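Local coordinates for uncharacterized protein (Aeromonas hydrophila J-1, PDB 6R1J) that probably serves as one component of the tripartite alpha-pore forming toxin AHL, captured here in a soluble, head-mutated form, at residues A[46-49]-A[50-53]; A[84-87]-A[88-91]; A[96-99]-A[100-103]; A[179-182]-A[183-186]; A[244-247]-A[248-252]. The protein carries 3 engineered substitutions. One frame throughout, in Å; residues are numbered along the deposited sequence.

Interaction 1 (A[46-49]-A[50-53])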
# COMPACT_ATOMS: atom_id res chain seq x y z
N PRO A 46 -20.90 12.16 20.26
CA PRO A 46 -21.72 12.33 21.48
C PRO A 46 -23.15 11.79 21.33
O PRO A 46 -23.65 11.18 22.25
CB PRO A 46 -21.65 13.85 21.74
CG PRO A 46 -20.31 14.23 21.15
CD PRO A 46 -20.26 13.42 19.86
N GLN A 47 -23.81 11.99 20.18
CA GLN A 47 -25.17 11.46 19.93
C GLN A 47 -25.11 9.93 19.87
O GLN A 47 -26.08 9.28 20.34
CB GLN A 47 -25.82 12.01 18.65
CG GLN A 47 -26.12 13.50 18.68
CD GLN A 47 -26.51 14.02 17.32
OE1 GLN A 47 -26.07 13.52 16.28
NE2 GLN A 47 -27.32 15.05 17.29
N VAL A 48 -24.04 9.36 19.34
CA VAL A 48 -23.88 7.87 19.37
C VAL A 48 -23.73 7.42 20.83
O VAL A 48 -24.31 6.39 21.18
CB VAL A 48 -22.72 7.35 18.50
CG1 VAL A 48 -22.52 5.86 18.70
CG2 VAL A 48 -22.93 7.69 17.02
N GLN A 49 -22.95 8.13 21.64
CA GLN A 49 -22.77 7.73 23.07
C GLN A 49 -24.13 7.85 23.80
O GLN A 49 -24.46 6.95 24.54
CB GLN A 49 -21.65 8.52 23.72
CG GLN A 49 -20.28 8.17 23.15
CD GLN A 49 -19.26 9.25 23.40
OE1 GLN A 49 -19.60 10.44 23.34
NE2 GLN A 49 -18.03 8.85 23.67
N THR A 50 -24.92 8.89 23.54
CA THR A 50 -26.26 9.06 24.13
C THR A 50 -27.15 7.87 23.71
O THR A 50 -27.81 7.28 24.57
CB THR A 50 -26.86 10.43 23.76
OG1 THR A 50 -26.06 11.38 24.45
CG2 THR A 50 -28.31 10.61 24.17
N MET A 51 -27.11 7.50 22.43
CA MET A 51 -27.95 6.41 21.90
C MET A 51 -27.60 5.12 22.63
O MET A 51 -28.55 4.39 22.99
CB MET A 51 -27.76 6.23 20.40
CG MET A 51 -28.43 4.99 19.91
SD MET A 51 -27.62 4.22 18.52
CE MET A 51 -26.22 3.52 19.38
N GLN A 52 -26.32 4.84 22.77
CA GLN A 52 -25.79 3.66 23.50
C GLN A 52 -26.34 3.63 24.94
O GLN A 52 -26.84 2.60 25.36
CB GLN A 52 -24.27 3.73 23.53
CG GLN A 52 -23.60 2.53 24.18
CD GLN A 52 -22.09 2.64 24.08
OE1 GLN A 52 -21.56 3.74 23.91
NE2 GLN A 52 -21.40 1.52 24.18
N GLN A 53 -26.20 4.72 25.70
CA GLN A 53 -26.72 4.84 27.09
C GLN A 53 -28.23 4.58 27.10
O GLN A 53 -28.67 3.81 27.98
CB GLN A 53 -26.32 6.20 27.67
CG GLN A 53 -24.85 6.25 28.06
CD GLN A 53 -24.27 7.62 28.31
OE1 GLN A 53 -24.90 8.66 28.11
NE2 GLN A 53 -23.02 7.63 28.75
O HOH W 1 -23.25 12.06 24.77
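Met51 folds back over the turn that carries Gln47 and Val48. Its CB sits 3.5 Å from Gln47 O and equally 3.5 Å from Val48 O. CG leaves anti to the backbone N (chi1 171°), and bends at chi2 and chi3 then swing the thioether round until the terminal CE turns toward Val48. There CE lies 3.9 Å from Val48 O; its 4.4 Å to Val48 CG1 is a loose apolar touch. One residue back, Thr50 does polar work: its OG1 and Pro46 O share a water, which donates to Pro46 O at 2.7 Å and lies 2.9 Å from Thr50 OG1. Pro46 O also takes the backbone N-H of Thr50 (N to O 2.9 Å), so this carbonyl is gripped by both the helix and the solvent. The proline ring leaves no N-H for the preceding turn, and the helix kinks there.

Val48 and Met51 face inward onto Thr102, with Met51 also on Thr99, while helix 5-21 lies against Val48 and Gln49 through Ile10. A wet face backed by an apolar one is the amphipathic pattern of a helix in an alpha-helical bundle, here just after a proline kink in helix 28-70.

Interaction 2 (A[84-87]-A[88-91])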
# COMPACT_ATOMS: atom_id res chain seq x y z
N PHE A 84 -49.55 -4.50 28.70
CA PHE A 84 -48.07 -4.70 28.79
C PHE A 84 -47.47 -4.50 27.39
O PHE A 84 -46.57 -3.64 27.24
CB PHE A 84 -47.72 -6.09 29.34
CG PHE A 84 -46.23 -6.35 29.45
CD1 PHE A 84 -45.47 -5.67 30.38
CD2 PHE A 84 -45.59 -7.21 28.57
CE1 PHE A 84 -44.10 -5.87 30.46
CE2 PHE A 84 -44.22 -7.41 28.64
CZ PHE A 84 -43.49 -6.75 29.59
N VAL A 85 -47.98 -5.26 26.41
CA VAL A 85 -47.57 -5.19 24.98
C VAL A 85 -47.65 -3.73 24.55
O VAL A 85 -46.64 -3.22 23.98
CB VAL A 85 -48.40 -6.13 24.09
CG1 VAL A 85 -48.15 -5.87 22.62
CG2 VAL A 85 -48.13 -7.60 24.42
N ASP A 86 -48.75 -3.05 24.89
CA ASP A 86 -48.94 -1.62 24.54
C ASP A 86 -47.84 -0.80 25.19
O ASP A 86 -47.27 0.05 24.51
CB ASP A 86 -50.27 -1.03 25.03
CG ASP A 86 -51.50 -1.42 24.23
OD1 ASP A 86 -51.34 -2.07 23.18
OD2 ASP A 86 -52.63 -1.04 24.67
N LEU A 87 -47.60 -0.99 26.49
CA LEU A 87 -46.57 -0.21 27.21
C LEU A 87 -45.17 -0.43 26.56
O LEU A 87 -44.42 0.56 26.37
CB LEU A 87 -46.58 -0.64 28.67
CG LEU A 87 -45.49 0.00 29.52
CD1 LEU A 87 -45.79 1.48 29.72
CD2 LEU A 87 -45.33 -0.73 30.84
N VAL A 88 -44.82 -1.68 26.25
CA VAL A 88 -43.49 -2.03 25.66
C VAL A 88 -43.41 -1.41 24.25
O VAL A 88 -42.39 -0.75 23.97
CB VAL A 88 -43.24 -3.55 25.64
CG1 VAL A 88 -41.98 -3.91 24.86
CG2 VAL A 88 -43.18 -4.15 27.04
N GLN A 89 -44.45 -1.56 23.41
CA GLN A 89 -44.48 -0.97 22.03
C GLN A 89 -44.24 0.54 22.12
O GLN A 89 -43.47 1.07 21.28
CB GLN A 89 -45.77 -1.33 21.30
CG GLN A 89 -45.76 -2.75 20.74
CD GLN A 89 -47.05 -3.14 20.04
OE1 GLN A 89 -48.07 -2.44 20.12
NE2 GLN A 89 -47.03 -4.29 19.38
N GLN A 90 -44.80 1.21 23.13
CA GLN A 90 -44.66 2.68 23.36
C GLN A 90 -43.24 3.03 23.79
O GLN A 90 -42.77 4.16 23.52
CB GLN A 90 -45.64 3.14 24.44
CG GLN A 90 -47.09 3.05 24.00
CD GLN A 90 -48.05 3.33 25.14
OE1 GLN A 90 -47.66 3.79 26.21
NE2 GLN A 90 -49.33 3.04 24.90
N GLU A 91 -42.59 2.10 24.49
CA GLU A 91 -41.23 2.34 24.99
C GLU A 91 -40.20 1.99 23.91
O GLU A 91 -39.10 2.54 23.98
CB GLU A 91 -41.04 1.65 26.34
CG GLU A 91 -41.70 2.42 27.46
CD GLU A 91 -41.69 1.72 28.80
OE1 GLU A 91 -41.04 0.66 28.92
OE2 GLU A 91 -42.34 2.24 29.73
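Phe84 lays one ring face under the CG2 methyl of Val88, one turn further along the helix. The methyl carbon is 3.8 Å from the ring centroid and only 18° off the normal, a CH-pi contact displaced slightly toward the rim, where CZ is the nearest ring atom at 3.7 Å. Both torsions help: Phe84 sends CG anti to its own N (chi1 179°), which carries the ring forward, and Val88 keeps CG2 beside its backbone N, facing back. The same methyl lies 3.4 Å from Phe84 O, so it fills the corner between carbonyl and ring.

On the next strip of the helix, Gln89 runs extended beside Val85 and points the same way, its NE2 3.8 Å from Val85 CG1. Leu87 and Glu91 cross at a slant, with Glu91 OE2 3.5 Å from Leu87 CD1; that carboxylate forms its salt bridge with Arg61 on helix 28-70. The backbone bond from Glu91 N to Leu87 O is weak.

Beyond the turn, the Phe84 ring meets that of Phe251 at a steep angle, and Val88 packs on Leu62 and Ile232. It is an i to i+4 CH-pi pair facing helices 28-70 and 163-236 in an elongated helical bundle.

Interaction 3 (A[96-99]-A[100-103])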
# COMPACT_ATOMS: atom_id res chain seq x y z
N GLN A 96 -36.11 2.88 18.90
CA GLN A 96 -36.02 2.41 17.51
C GLN A 96 -35.80 3.65 16.62
O GLN A 96 -34.98 3.55 15.68
CB GLN A 96 -37.26 1.64 17.10
CG GLN A 96 -37.09 0.89 15.79
CD GLN A 96 -38.13 -0.18 15.59
OE1 GLN A 96 -39.15 -0.20 16.26
NE2 GLN A 96 -37.87 -1.09 14.67
N THR A 97 -36.41 4.78 16.99
CA THR A 97 -36.36 6.04 16.20
C THR A 97 -34.97 6.66 16.33
O THR A 97 -34.36 6.94 15.27
CB THR A 97 -37.52 6.99 16.56
OG1 THR A 97 -38.67 6.30 16.05
CG2 THR A 97 -37.42 8.35 15.93
N LEU A 98 -34.46 6.81 17.56
CA LEU A 98 -33.14 7.41 17.84
C LEU A 98 -32.04 6.58 17.16
O LEU A 98 -31.04 7.15 16.64
CB LEU A 98 -32.93 7.48 19.35
CG LEU A 98 -31.67 8.22 19.80
CD1 LEU A 98 -31.72 9.70 19.44
CD2 LEU A 98 -31.43 8.07 21.29
N THR A 99 -32.20 5.26 17.15
CA THR A 99 -31.22 4.36 16.50
C THR A 99 -31.24 4.61 14.98
O THR A 99 -30.15 4.81 14.41
CB THR A 99 -31.51 2.91 16.86
OG1 THR A 99 -31.54 2.80 18.29
CG2 THR A 99 -30.45 1.99 16.28
N ALA A 100 -32.41 4.58 14.35
CA ALA A 100 -32.58 4.85 12.89
C ALA A 100 -31.97 6.23 12.53
O ALA A 100 -31.25 6.34 11.51
CB ALA A 100 -34.05 4.75 12.52
N GLN A 101 -32.23 7.24 13.34
CA GLN A 101 -31.70 8.62 13.16
C GLN A 101 -30.18 8.61 13.25
O GLN A 101 -29.49 9.27 12.42
CB GLN A 101 -32.27 9.56 14.22
CG GLN A 101 -33.75 9.79 14.00
CD GLN A 101 -34.39 10.68 15.04
OE1 GLN A 101 -33.84 10.93 16.12
NE2 GLN A 101 -35.57 11.16 14.69
N THR A 102 -29.66 7.91 14.26
CA THR A 102 -28.21 7.81 14.46
C THR A 102 -27.60 7.12 13.24
O THR A 102 -26.53 7.57 12.80
CB THR A 102 -27.85 7.07 15.75
OG1 THR A 102 -28.52 7.73 16.82
CG2 THR A 102 -26.36 7.04 15.99
N LEU A 103 -28.25 6.08 12.73
CA LEU A 103 -27.68 5.34 11.58
C LEU A 103 -27.69 6.29 10.37
O LEU A 103 -26.70 6.33 9.64
CB LEU A 103 -28.52 4.10 11.32
CG LEU A 103 -28.06 3.23 10.16
CD1 LEU A 103 -26.64 2.75 10.34
CD2 LEU A 103 -29.00 2.06 9.94
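With chi1 at -55°, Thr102 swings OG1 opposite its own carbonyl carbon and back over the preceding turn, within reach of Leu98 O. The hydroxyl donates to that oxygen at 2.6 Å (Thr102 OG1 to Leu98 O), a short bond, and the backbone N-H adds a second from Thr102 N to Leu98 O at 2.9 Å. The two donors come at the carbonyl from opposite faces of its plane, each tilted about 30° out of it. One oxygen thus takes both polar hydrogens of a single residue, which fixes the hydroxyl's rotation and satisfies a polar group in a buried position.

Thr97 (chi1 -68°) is turned the same way, and its CG2 meets the amide end of Gln101, whose extended chain slants across it: NE2 of Gln101 is 3.6 Å from Thr97 CG2. Lower down the chain, Gln101 CG rests 3.2 Å from Thr97 O, close against the helix wall. Gln101 OE1 turns to the other side, 4.1 Å from Leu98 CD1, the two side chains meeting nearly at a right angle.

Thr97 and Thr99 hydrogen-bond by their hydroxyls to Ala93 O and Ile95 O, repeating the pattern. Thr99 packs on Ile225, and Leu98 on Gln54, in neighbouring helices. Threonine hydroxyls returned to the carbonyl four residues back are a familiar helix device, used here on both faces of helix 78-157, at buried Thr99 and Thr102 and at exposed Thr97.

Interaction 4 (A[179-182]-A[183-186])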
# COMPACT_ATOMS: atom_id res chain seq x y z
N LYS A 179 16.58 25.85 -16.79
CA LYS A 179 15.45 25.01 -17.23
C LYS A 179 15.55 23.66 -16.50
O LYS A 179 14.51 23.20 -16.02
CB LYS A 179 15.41 24.81 -18.74
CG LYS A 179 14.23 24.00 -19.25
CD LYS A 179 14.34 23.59 -20.70
CE LYS A 179 13.13 22.82 -21.19
NZ LYS A 179 13.32 22.39 -22.59
N VAL A 180 16.74 23.07 -16.40
CA VAL A 180 16.95 21.75 -15.73
C VAL A 180 16.70 21.87 -14.22
O VAL A 180 15.93 21.05 -13.69
CB VAL A 180 18.35 21.18 -16.02
CG1 VAL A 180 18.75 20.06 -15.06
CG2 VAL A 180 18.43 20.70 -17.46
N SER A 181 17.33 22.84 -13.55
CA SER A 181 17.18 23.09 -12.09
C SER A 181 15.70 23.35 -11.76
O SER A 181 15.25 22.90 -10.69
CB SER A 181 18.03 24.24 -11.61
OG SER A 181 19.41 23.91 -11.73
N SER A 182 14.97 24.01 -12.64
CA SER A 182 13.54 24.34 -12.42
C SER A 182 12.73 23.03 -12.48
O SER A 182 11.93 22.78 -11.57
CB SER A 182 13.05 25.38 -13.39
OG SER A 182 11.68 25.69 -13.17
N LEU A 183 12.94 22.21 -13.51
CA LEU A 183 12.22 20.94 -13.69
C LEU A 183 12.57 19.97 -12.55
O LEU A 183 11.68 19.20 -12.17
CB LEU A 183 12.54 20.37 -15.08
CG LEU A 183 11.86 21.09 -16.24
CD1 LEU A 183 12.51 20.73 -17.58
CD2 LEU A 183 10.37 20.76 -16.27
N GLU A 184 13.79 19.98 -12.02
CA GLU A 184 14.13 19.09 -10.89
C GLU A 184 13.30 19.53 -9.68
O GLU A 184 12.76 18.66 -8.97
CB GLU A 184 15.62 19.15 -10.54
CG GLU A 184 16.51 18.44 -11.54
CD GLU A 184 18.00 18.73 -11.41
OE1 GLU A 184 18.39 19.71 -10.74
OE2 GLU A 184 18.77 17.96 -11.99
N GLY A 185 13.18 20.84 -9.48
CA GLY A 185 12.42 21.43 -8.37
C GLY A 185 10.94 21.11 -8.51
O GLY A 185 10.31 20.79 -7.49
N GLN A 186 10.42 21.20 -9.74
CA GLN A 186 9.00 20.89 -10.04
C GLN A 186 8.72 19.40 -9.81
O GLN A 186 7.66 19.08 -9.25
CB GLN A 186 8.65 21.28 -11.47
CG GLN A 186 8.62 22.78 -11.67
CD GLN A 186 8.43 23.14 -13.12
OE1 GLN A 186 7.51 22.64 -13.77
NE2 GLN A 186 9.29 24.01 -13.62
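Ser182 and Gln186 reach for each other one turn apart and close a side-chain bond along the helix. The serine hydroxyl stands opposite its own N (chi1 -180°), leaning forward, toward the next turn. The glutamine chain comes off beside its backbone N and runs extended back over the preceding turn, with its CG 3.3 Å from Ser182 O. Its NE2 then donates to Ser182 OG at 3.0 Å, with the oxygen practically in the amide plane (1° out of it), although the angle of 140° at the hydrogen leaves the bond bent. Beneath it, the backbone N-H of Gln186 binds Ser182 O, so the two residues are joined twice.

Lys179 and Leu183 are set differently: they lie side by side, pointing the same way, and the only near approach between the chains is Lys179 CG to Leu183 CD1 at 4.1 Å. The methyl also sits 3.5 Å from Lys179 O. Val180 and Glu184 slant across one another instead, with Glu184 OE2 3.7 Å from Val180 CG1 and Glu184 CG resting 3.4 Å from Val180 O. That carboxylate finds its charged partner outside, in a salt bridge to Arg142 on helix 78-157.

Lys179 and Val180 pack on Ala141, and Leu183 on Asn137. From the second subunit, Gln8 NE2 of that chain hydrogen-bonds Gly185 O, and His268 of its tag touches Ser182. Helix 163-236 here has one flank paired with helix 78-157 in a long helical hairpin and another serving a subunit interface.

Interaction 5 (A[244-247]-A[248-252])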
# COMPACT_ATOMS: atom_id res chain seq x y z
N PRO A 244 -51.77 -18.95 27.07
CA PRO A 244 -50.68 -18.57 27.98
C PRO A 244 -49.27 -19.11 27.66
O PRO A 244 -48.30 -18.53 28.14
CB PRO A 244 -51.11 -19.16 29.34
CG PRO A 244 -52.61 -19.17 29.27
CD PRO A 244 -52.93 -19.49 27.82
N GLU A 245 -49.18 -20.22 26.92
CA GLU A 245 -47.88 -20.84 26.53
C GLU A 245 -47.29 -20.08 25.32
O GLU A 245 -46.05 -20.15 25.13
CB GLU A 245 -48.10 -22.32 26.24
CG GLU A 245 -46.83 -23.17 26.21
CD GLU A 245 -46.28 -23.59 27.57
OE1 GLU A 245 -46.45 -22.83 28.55
OE2 GLU A 245 -45.71 -24.70 27.65
N LEU A 246 -48.13 -19.43 24.50
CA LEU A 246 -47.66 -18.65 23.33
C LEU A 246 -47.06 -17.35 23.84
O LEU A 246 -45.97 -17.00 23.41
CB LEU A 246 -48.78 -18.37 22.32
CG LEU A 246 -48.93 -19.45 21.25
CD1 LEU A 246 -50.06 -19.09 20.30
CD2 LEU A 246 -47.62 -19.65 20.48
N ALA A 247 -47.74 -16.70 24.76
CA ALA A 247 -47.23 -15.49 25.39
C ALA A 247 -45.85 -15.83 25.97
O ALA A 247 -44.93 -15.05 25.75
CB ALA A 247 -48.21 -14.98 26.41
N ARG A 248 -45.68 -17.02 26.57
CA ARG A 248 -44.42 -17.44 27.22
C ARG A 248 -43.35 -17.62 26.13
O ARG A 248 -42.19 -17.22 26.35
CB ARG A 248 -44.68 -18.69 28.06
CG ARG A 248 -43.49 -19.23 28.84
CD ARG A 248 -43.89 -20.36 29.80
NE ARG A 248 -44.87 -19.80 30.71
CZ ARG A 248 -44.56 -19.08 31.78
NH1 ARG A 248 -43.29 -18.87 32.09
NH2 ARG A 248 -45.52 -18.58 32.55
N LEU A 249 -43.71 -18.19 24.99
CA LEU A 249 -42.77 -18.41 23.86
C LEU A 249 -42.22 -17.07 23.36
O LEU A 249 -40.99 -16.95 23.28
CB LEU A 249 -43.46 -19.15 22.72
CG LEU A 249 -42.58 -19.48 21.52
CD1 LEU A 249 -41.73 -20.72 21.81
CD2 LEU A 249 -43.43 -19.69 20.28
N PHE A 250 -43.10 -16.09 23.10
CA PHE A 250 -42.71 -14.78 22.54
C PHE A 250 -42.02 -13.94 23.61
O PHE A 250 -41.10 -13.18 23.25
CB PHE A 250 -43.91 -14.14 21.84
CG PHE A 250 -44.27 -14.91 20.59
CD1 PHE A 250 -43.37 -14.97 19.53
CD2 PHE A 250 -45.47 -15.58 20.46
CE1 PHE A 250 -43.66 -15.69 18.38
CE2 PHE A 250 -45.75 -16.31 19.31
CZ PHE A 250 -44.85 -16.37 18.28
N PHE A 251 -42.38 -14.08 24.89
CA PHE A 251 -41.64 -13.34 25.93
C PHE A 251 -40.22 -13.90 25.96
O PHE A 251 -39.32 -13.09 26.12
CB PHE A 251 -42.33 -13.38 27.29
CG PHE A 251 -43.56 -12.51 27.41
CD1 PHE A 251 -43.63 -11.27 26.79
CD2 PHE A 251 -44.64 -12.91 28.19
CE1 PHE A 251 -44.75 -10.46 26.95
CE2 PHE A 251 -45.75 -12.10 28.34
CZ PHE A 251 -45.79 -10.87 27.74
N THR A 252 -40.05 -15.21 25.88
CA THR A 252 -38.73 -15.88 25.97
C THR A 252 -37.87 -15.42 24.77
O THR A 252 -36.68 -15.05 24.98
CB THR A 252 -38.89 -17.39 26.10
OG1 THR A 252 -39.67 -17.66 27.27
CG2 THR A 252 -37.56 -18.10 26.18
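These are the first two and a half turns of helix 244-264, the last helix of the chain, entered through Pro244. The start is slack: Arg248 N to Pro244 O is a weak bond of 3.4 Å, and the N-H of Leu249 comes to Glu245 O from above the carbonyl plane, 36° out of it. Regular geometry sets in with Phe250 N to Leu246 O at 3.0 Å.

Leu246 makes the apolar contacts on one side. Its CD2 lies 4.0 Å from CE2 of Phe250, the two side chains running alongside each other, and 4.2 Å from CD2 of Leu249. That Leu249 methyl stands over one face of the Phe250 ring, nearer its rim. On another strip, Ala247 CB faces Phe251 CE2 at 4.3 Å. Thr252 OG1 donates to Arg248 O at 2.7 Å, sharing that oxygen with its own backbone N-H from the opposite face.

Glu245, bent at chi2 (80°), brings OE1 to the edge of the Arg248 guanidinium, but OE1 to NE is 4.0 Å, beyond a salt bridge, with the two planes 61° apart. The guanidinium instead hydrogen-bonds Leu70 O and Asn72 O, at and just past the end of helix 28-70. Glu245 also packs on Thr160 of the second subunit. Its charge therefore probably acts on the arginine only as a diffuse attraction, while directional bonds to backbone carbonyls fix where the guanidinium lies.

In the fold
Interactions 1, 2, 3 and 5 lie on one side of the chain's centre, and interaction 4 on the other, its centre about 54 Å from that of interaction 1 and 80 Å from that of interaction 5. Interactions 1 and 3 pack directly against each other: Val48 CG2 meets Thr102 CG2 at 3.6 Å, joining helices 28-70 and 78-157. The Met51 and Thr99 side chains stay about 10 and 9 Å from bound sodium, whose site residues are Thr224 and Asp264. Interactions 2 and 5 touch through Phe84 CE2 and Phe251 CE1 at 3.5 Å. Interactions 2 and 3 share helix 78-157 without touching, while interactions 4 and 5 both meet the second subunit.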